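Local structure of vascular protein tyrosine phosphatase 1 (Rattus norvegicus, 3I36) at residues L55-I67 and N77-L89. The protein probably removes phosphate from tyrosine residues of proteins as a receptor-type protein tyrosine phosphatase, of which this chain is the intracellular catalytic domain. Numbering follows the deposited sequence.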
ATOM      1  N   LEU A  55      14.441 -13.582   0.850  1.00 16.23           N
ATOM      2  CA  LEU A  55      14.704 -13.661   2.284  1.00 15.58           C
ATOM      3  C   LEU A  55      14.870 -12.292   2.906  1.00 19.45           C
ATOM      4  O   LEU A  55      15.124 -12.169   4.106  1.00 16.66           O
ATOM      5  CB  LEU A  55      15.956 -14.483   2.558  1.00 16.11           C
ATOM      6  CG  LEU A  55      15.960 -15.885   1.952  1.00 19.65           C
ATOM      7  CD1 LEU A  55      17.290 -16.573   2.259  1.00 24.80           C
ATOM      8  CD2 LEU A  55      14.814 -16.697   2.497  1.00 19.64           C
ATOM      9  N   ILE A  56      14.729 -11.250   2.104  1.00 17.48           N
ATOM     10  CA  ILE A  56      14.975  -9.932   2.649  1.00 15.32           C
ATOM     11  C   ILE A  56      13.969  -9.551   3.727  1.00 16.85           C
ATOM     12  O   ILE A  56      12.749  -9.584   3.508  1.00 14.83           O
ATOM     13  CB  ILE A  56      14.999  -8.851   1.581  1.00 15.03           C
ATOM     14  CG1 ILE A  56      16.002  -9.225   0.474  1.00 15.49           C
ATOM     15  CG2 ILE A  56      15.358  -7.514   2.218  1.00 11.13           C
ATOM     16  CD1 ILE A  56      17.379  -9.620   0.978  1.00 14.25           C
ATOM     17  N   GLY A  57      14.506  -9.165   4.882  1.00 14.35           N
ATOM     18  CA  GLY A  57      13.715  -8.661   5.990  1.00 14.85           C
ATOM     19  C   GLY A  57      13.082  -9.741   6.853  1.00 15.26           C
ATOM     20  O   GLY A  57      12.575  -9.451   7.931  1.00 16.72           O
ATOM     21  N   ILE A  58      13.114 -10.990   6.409  1.00 13.50           N
ATOM     22  CA  ILE A  58      12.284 -11.985   7.097  1.00 16.30           C
ATOM     23  C   ILE A  58      12.756 -12.347   8.504  1.00 17.50           C
ATOM     24  O   ILE A  58      11.999 -12.916   9.291  1.00 17.68           O
ATOM     25  CB  ILE A  58      12.056 -13.245   6.252  1.00 16.25           C
ATOM     26  CG1 ILE A  58      13.350 -14.050   6.125  1.00 23.87           C
ATOM     27  CG2 ILE A  58      11.469 -12.848   4.884  1.00 14.34           C
ATOM     28  CD1 ILE A  58      13.123 -15.481   5.652  1.00 26.09           C
ATOM     29  N   SER A  59      13.999 -12.014   8.821  1.00 16.32           N
ATOM     30  CA  SER A  59      14.497 -12.260  10.168  1.00 19.92           C
ATOM     31  C   SER A  59      14.267 -11.057  11.084  1.00 20.66           C
ATOM     32  O   SER A  59      14.715 -11.057  12.221  1.00 17.72           O
ATOM     33  CB  SER A  59      15.987 -12.627  10.150  1.00 19.38           C
ATOM     34  OG  SER A  59      16.767 -11.520   9.766  1.00 22.01           O
ATOM     35  N   LEU A  60      13.583 -10.024  10.588  1.00 12.57           N
ATOM     36  CA  LEU A  60      13.284  -8.875  11.433  1.00 12.55           C
ATOM     37  C   LEU A  60      12.235  -9.320  12.430  1.00 15.40           C
ATOM     38  O   LEU A  60      11.251  -9.949  12.038  1.00 16.51           O
ATOM     39  CB  LEU A  60      12.738  -7.712  10.617  1.00 13.81           C
ATOM     40  CG  LEU A  60      13.784  -6.981   9.772  1.00 11.96           C
ATOM     41  CD1 LEU A  60      13.070  -6.109   8.748  1.00 13.42           C
ATOM     42  CD2 LEU A  60      14.655  -6.139  10.688  1.00 15.21           C
ATOM     43  N   PRO A  61      12.454  -9.023  13.718  1.00 19.24           N
ATOM     44  CA  PRO A  61      11.503  -9.413  14.763  1.00 20.17           C
ATOM     45  C   PRO A  61      10.107  -8.875  14.475  1.00 14.48           C
ATOM     46  O   PRO A  61       9.956  -7.768  13.951  1.00 12.88           O
ATOM     47  CB  PRO A  61      12.078  -8.751  16.016  1.00 21.71           C
ATOM     48  CG  PRO A  61      13.535  -8.710  15.763  1.00 22.52           C
ATOM     49  CD  PRO A  61      13.705  -8.489  14.282  1.00 18.04           C
ATOM     50  N   LYS A  62       9.101  -9.675  14.811  1.00 13.59           N
ATOM     51  CA  LYS A  62       7.706  -9.296  14.662  1.00 16.81           C
ATOM     52  C   LYS A  62       7.039  -9.669  15.971  1.00 14.03           C
ATOM     53  O   LYS A  62       5.991 -10.317  15.979  1.00 16.73           O
ATOM     54  CB  LYS A  62       7.038 -10.104  13.544  1.00 21.07           C
ATOM     55  CG  LYS A  62       7.918 -10.411  12.358  1.00 35.73           C
ATOM     56  CD  LYS A  62       7.450 -11.651  11.620  1.00 26.31           C
ATOM     57  CE  LYS A  62       7.835 -12.903  12.371  1.00 32.31           C
ATOM     58  NZ  LYS A  62       8.154 -13.978  11.418  1.00 35.35           N
ATOM     59  N   TYR A  63       7.646  -9.271  17.079  1.00 14.04           N
ATOM     60  CA  TYR A  63       7.166  -9.692  18.384  1.00 13.52           C
ATOM     61  C   TYR A  63       5.770  -9.161  18.694  1.00 12.95           C
ATOM     62  O   TYR A  63       4.934  -9.897  19.191  1.00 16.75           O
ATOM     63  CB  TYR A  63       8.138  -9.264  19.480  1.00 21.88           C
ATOM     64  CG  TYR A  63       9.478  -9.933  19.340  1.00 31.77           C
ATOM     65  CD1 TYR A  63       9.566 -11.252  18.915  1.00 40.64           C
ATOM     66  CD2 TYR A  63      10.654  -9.257  19.634  1.00 32.98           C
ATOM     67  CE1 TYR A  63      10.784 -11.880  18.779  1.00 47.43           C
ATOM     68  CE2 TYR A  63      11.884  -9.878  19.503  1.00 37.10           C
ATOM     69  CZ  TYR A  63      11.942 -11.192  19.074  1.00 44.19           C
ATOM     70  OH  TYR A  63      13.156 -11.829  18.933  1.00 45.22           O
ATOM     71  N   ALA A  64       5.518  -7.882  18.422  1.00 13.70           N
ATOM     72  CA  ALA A  64       4.217  -7.319  18.776  1.00 19.01           C
ATOM     73  C   ALA A  64       3.124  -8.085  18.036  1.00 16.78           C
ATOM     74  O   ALA A  64       2.098  -8.441  18.609  1.00 15.89           O
ATOM     75  CB  ALA A  64       4.148  -5.825  18.447  1.00 11.04           C
ATOM     76  N   ALA A  65       3.364  -8.349  16.758  1.00 13.53           N
ATOM     77  CA  ALA A  65       2.402  -9.071  15.925  1.00 14.60           C
ATOM     78  C   ALA A  65       2.108 -10.464  16.451  1.00 17.01           C
ATOM     79  O   ALA A  65       1.068 -11.026  16.140  1.00 14.51           O
ATOM     80  CB  ALA A  65       2.900  -9.170  14.499  1.00 11.77           C
ATOM     81  N   GLU A  66       3.037 -11.019  17.222  1.00 14.90           N
ATOM     82  CA  GLU A  66       2.930 -12.394  17.695  1.00 18.80           C
ATOM     83  C   GLU A  66       2.392 -12.485  19.118  1.00 23.71           C
ATOM     84  O   GLU A  66       2.128 -13.581  19.628  1.00 22.37           O
ATOM     85  CB  GLU A  66       4.288 -13.093  17.578  1.00 20.57           C
ATOM     86  CG  GLU A  66       4.677 -13.369  16.138  1.00 26.28           C
ATOM     87  CD  GLU A  66       6.137 -13.768  15.969  1.00 34.12           C
ATOM     88  OE1 GLU A  66       6.937 -13.551  16.902  1.00 30.93           O
ATOM     89  OE2 GLU A  66       6.484 -14.286  14.885  1.00 36.83           O
ATOM     90  N   ILE A  67       2.230 -11.339  19.767  1.00 18.37           N
ATOM     91  CA  ILE A  67       1.629 -11.337  21.093  1.00 19.36           C
ATOM     92  C   ILE A  67       0.227 -11.921  20.996  1.00 17.68           C
ATOM     93  O   ILE A  67      -0.511 -11.624  20.061  1.00 16.87           O
ATOM     94  CB  ILE A  67       1.591  -9.921  21.711  1.00 17.49           C
ATOM     95  CG1 ILE A  67       3.024  -9.412  21.914  1.00 21.19           C
ATOM     96  CG2 ILE A  67       0.834  -9.935  23.036  1.00 20.24           C
ATOM     97  CD1 ILE A  67       3.097  -8.006  22.436  1.00 19.76           C
ATOM     98  N   ASN A  77      -1.878 -14.976   9.327  1.00 12.74           N
ATOM     99  CA  ASN A  77      -0.898 -15.274  10.363  1.00 15.94           C
ATOM    100  C   ASN A  77       0.540 -15.162   9.872  1.00 15.62           C
ATOM    101  O   ASN A  77       1.471 -15.027  10.666  1.00 20.98           O
ATOM    102  CB  ASN A  77      -1.146 -16.672  10.930  1.00 26.37           C
ATOM    103  CG  ASN A  77      -0.376 -16.918  12.207  1.00 41.64           C
ATOM    104  OD1 ASN A  77      -0.123 -15.991  12.979  1.00 40.82           O
ATOM    105  ND2 ASN A  77       0.007 -18.171  12.438  1.00 47.35           N
ATOM    106  N   ASN A  78       0.725 -15.216   8.561  1.00 14.01           N
ATOM    107  CA  ASN A  78       2.065 -15.125   7.993  1.00 14.01           C
ATOM    108  C   ASN A  78       2.324 -13.776   7.340  1.00 13.62           C
ATOM    109  O   ASN A  78       3.283 -13.601   6.591  1.00 15.91           O
ATOM    110  CB  ASN A  78       2.322 -16.260   7.002  1.00 19.37           C
ATOM    111  CG  ASN A  78       1.444 -16.172   5.770  1.00 28.01           C
ATOM    112  OD1 ASN A  78       0.409 -15.496   5.769  1.00 24.20           O
ATOM    113  ND2 ASN A  78       1.853 -16.864   4.707  1.00 35.01           N
ATOM    114  N   VAL A  79       1.455 -12.817   7.616  1.00 12.74           N
ATOM    115  CA  VAL A  79       1.739 -11.456   7.215  1.00 12.56           C
ATOM    116  C   VAL A  79       1.729 -10.579   8.443  1.00 12.58           C
ATOM    117  O   VAL A  79       0.692 -10.056   8.859  1.00 12.56           O
ATOM    118  CB  VAL A  79       0.744 -10.946   6.180  1.00 16.11           C
ATOM    119  CG1 VAL A  79       1.091  -9.520   5.803  1.00 18.16           C
ATOM    120  CG2 VAL A  79       0.770 -11.861   4.943  1.00 15.30           C
ATOM    121  N   LEU A  80       2.896 -10.468   9.054  1.00 14.33           N
ATOM    122  CA  LEU A  80       3.012  -9.780  10.325  1.00 14.16           C
ATOM    123  C   LEU A  80       3.957  -8.618  10.167  1.00 14.44           C
ATOM    124  O   LEU A  80       5.018  -8.758   9.573  1.00 11.88           O
ATOM    125  CB  LEU A  80       3.577 -10.716  11.381  1.00 14.54           C
ATOM    126  CG  LEU A  80       2.812 -12.025  11.509  1.00 16.04           C
ATOM    127  CD1 LEU A  80       3.452 -12.856  12.602  1.00 18.13           C
ATOM    128  CD2 LEU A  80       1.340 -11.760  11.821  1.00 13.33           C
ATOM    129  N   PRO A  81       3.587  -7.480  10.747  1.00 13.72           N
ATOM    130  CA  PRO A  81       4.426  -6.287  10.660  1.00 13.03           C
ATOM    131  C   PRO A  81       5.711  -6.494  11.456  1.00 13.81           C
ATOM    132  O   PRO A  81       5.674  -6.993  12.581  1.00 13.39           O
ATOM    133  CB  PRO A  81       3.565  -5.216  11.326  1.00 12.42           C
ATOM    134  CG  PRO A  81       2.667  -6.005  12.307  1.00 10.41           C
ATOM    135  CD  PRO A  81       2.330  -7.230  11.472  1.00  9.30           C
ATOM    136  N   TYR A  82       6.841  -6.102  10.881  1.00 14.88           N
ATOM    137  CA  TYR A  82       8.077  -6.085  11.638  1.00 15.32           C
ATOM    138  C   TYR A  82       8.006  -4.979  12.675  1.00 13.79           C
ATOM    139  O   TYR A  82       7.483  -3.898  12.408  1.00 12.25           O
ATOM    140  CB  TYR A  82       9.282  -5.859  10.719  1.00 12.02           C
ATOM    141  CG  TYR A  82       9.382  -6.907   9.649  1.00 14.01           C
ATOM    142  CD1 TYR A  82       9.327  -8.256   9.981  1.00 11.45           C
ATOM    143  CD2 TYR A  82       9.540  -6.557   8.310  1.00 14.70           C
ATOM    144  CE1 TYR A  82       9.408  -9.236   9.012  1.00 17.04           C
ATOM    145  CE2 TYR A  82       9.627  -7.536   7.324  1.00 14.05           C
ATOM    146  CZ  TYR A  82       9.560  -8.870   7.684  1.00 11.31           C
ATOM    147  OH  TYR A  82       9.653  -9.852   6.736  1.00 14.83           O
ATOM    148  N   ASP A  83       8.525  -5.268  13.860  1.00 13.76           N
ATOM    149  CA  ASP A  83       8.540  -4.305  14.953  1.00 15.86           C
ATOM    150  C   ASP A  83       9.250  -3.032  14.537  1.00 14.54           C
ATOM    151  O   ASP A  83       8.876  -1.935  14.936  1.00 14.63           O
ATOM    152  CB  ASP A  83       9.274  -4.903  16.141  1.00 10.29           C
ATOM    153  CG  ASP A  83       8.545  -6.093  16.726  1.00 14.49           C
ATOM    154  OD1 ASP A  83       7.307  -6.033  16.779  1.00 14.89           O
ATOM    155  OD2 ASP A  83       9.199  -7.088  17.109  1.00 16.76           O
ATOM    156  N   ILE A  84      10.290  -3.185  13.738  1.00 12.10           N
ATOM    157  CA  ILE A  84      11.138  -2.046  13.433  1.00 11.44           C
ATOM    158  C   ILE A  84      10.401  -0.948  12.657  1.00 13.05           C
ATOM    159  O   ILE A  84      10.817   0.204  12.655  1.00 15.64           O
ATOM    160  CB  ILE A  84      12.391  -2.493  12.648  1.00 13.08           C
ATOM    161  CG1 ILE A  84      13.453  -1.394  12.656  1.00 16.56           C
ATOM    162  CG2 ILE A  84      12.014  -2.921  11.237  1.00 11.81           C
ATOM    163  CD1 ILE A  84      14.822  -1.893  12.259  1.00 17.02           C
ATOM    164  N   SER A  85       9.303  -1.311  12.006  1.00 12.24           N
ATOM    165  CA  SER A  85       8.628  -0.387  11.114  1.00  8.86           C
ATOM    166  C   SER A  85       7.138  -0.329  11.392  1.00  7.81           C
ATOM    167  O   SER A  85       6.401   0.364  10.695  1.00 10.59           O
ATOM    168  CB  SER A  85       8.829  -0.848   9.665  1.00 15.19           C
ATOM    169  OG  SER A  85       8.370  -2.189   9.520  1.00 11.45           O
ATOM    170  N   ARG A  86       6.688  -1.062  12.404  1.00  8.45           N
ATOM    171  CA  ARG A  86       5.259  -1.199  12.590  1.00 11.21           C
ATOM    172  C   ARG A  86       4.671   0.127  13.047  1.00 12.97           C
ATOM    173  O   ARG A  86       5.327   0.928  13.725  1.00 12.60           O
ATOM    174  CB  ARG A  86       4.924  -2.333  13.571  1.00 11.25           C
ATOM    175  CG  ARG A  86       5.223  -2.018  15.013  1.00 11.03           C
ATOM    176  CD  ARG A  86       4.779  -3.169  15.891  1.00 13.53           C
ATOM    177  NE  ARG A  86       5.035  -2.887  17.289  1.00 15.47           N
ATOM    178  CZ  ARG A  86       4.095  -2.496  18.142  1.00 14.67           C
ATOM    179  NH1 ARG A  86       2.844  -2.352  17.726  1.00 12.48           N
ATOM    180  NH2 ARG A  86       4.413  -2.253  19.399  1.00 14.83           N
ATOM    181  N   VAL A  87       3.432   0.361  12.646  1.00 10.24           N
ATOM    182  CA  VAL A  87       2.726   1.558  13.044  1.00  9.67           C
ATOM    183  C   VAL A  87       2.230   1.319  14.462  1.00 13.88           C
ATOM    184  O   VAL A  87       1.509   0.362  14.713  1.00 16.25           O
ATOM    185  CB  VAL A  87       1.547   1.823  12.108  1.00 10.70           C
ATOM    186  CG1 VAL A  87       0.770   3.036  12.564  1.00 10.04           C
ATOM    187  CG2 VAL A  87       2.043   1.982  10.650  1.00  9.45           C
ATOM    188  N   LYS A  88       2.618   2.188  15.385  1.00 12.74           N
ATOM    189  CA  LYS A  88       2.220   2.027  16.777  1.00 16.75           C
ATOM    190  C   LYS A  88       1.149   3.038  17.105  1.00 16.52           C
ATOM    191  O   LYS A  88       1.348   4.228  16.920  1.00 15.40           O
ATOM    192  CB  LYS A  88       3.418   2.227  17.699  1.00 17.03           C
ATOM    193  CG  LYS A  88       4.507   1.198  17.501  1.00 19.14           C
ATOM    194  CD  LYS A  88       5.713   1.501  18.363  1.00 28.42           C
ATOM    195  CE  LYS A  88       6.928   0.725  17.879  1.00 34.79           C
ATOM    196  NZ  LYS A  88       8.135   0.985  18.716  1.00 39.97           N
ATOM    197  N   LEU A  89       0.005   2.559  17.581  1.00 14.12           N
ATOM    198  CA  LEU A  89      -1.088   3.446  17.923  1.00 14.33           C
ATOM    199  C   LEU A  89      -0.997   3.853  19.382  1.00 17.60           C
ATOM    200  O   LEU A  89      -0.156   3.353  20.120  1.00 15.18           O
ATOM    201  CB  LEU A  89      -2.419   2.759  17.651  1.00 13.02           C
ATOM    202  CG  LEU A  89      -2.488   2.145  16.249  1.00 11.38           C
ATOM    203  CD1 LEU A  89      -3.831   1.444  16.057  1.00 17.62           C
ATOM    204  CD2 LEU A  89      -2.233   3.221  15.169  1.00 14.99           C
TER
HETATM  205  O   HOH W   1      10.348  -8.921   4.386  1.00 12.60           O
HETATM  206  O   HOH W   2      11.652  -5.720  13.483  1.00 12.36           O
HETATM  207  O   HOH W   3       5.327  -6.906  15.331  1.00 11.41           O
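Asp83 reaches across to the short helix 63-66 and takes two backbone N-H groups with one carboxylate. OD2 accepts from Tyr63 N at 2.7 Å, somewhat out of the carboxylate plane, while OD1 uses its syn lone pair for Ala64 N, nearly straight at 167°. With CG anti to the carbonyl carbon (chi1 -66°), the carboxylate lies beside its own backbone N, which donates to Pro61 O at 2.9 Å; Asp83 thus holds both the loop at Pro61 and the helix start. A water bridges Asp83 OD1, Pro81 O and Ala65 N. Where the helix faces 77-89 the packing is close: Ala65 CB rests on Leu80 CB at 3.5 Å, and Ala64 CB sits over the centre of the Arg86 guanidinium, whose other face carries Lys88 CG and whose NH2 pairs with Asp98. In the protein tyrosine phosphatase fold, 77-89 begins in the phosphotyrosine-recognition loop, just after its KNRY motif, and runs on to strand 86-88, which pairs with edge strand 102-105; the contact joins it to the chain before that loop. Leu60 CB and Gly57 O lie over one face of the Tyr82 ring, the oxygen 3.1 Å from CZ; Lys62 CG meets its edge, and a water joins OH to Ile56 O. A serine here would probably cost Leu60 and Lys62 their packing surface and Ile56 O its water link. Toward solvent, Ile84 CG2 only grazes Leu60 CD1 at 4.2 Å.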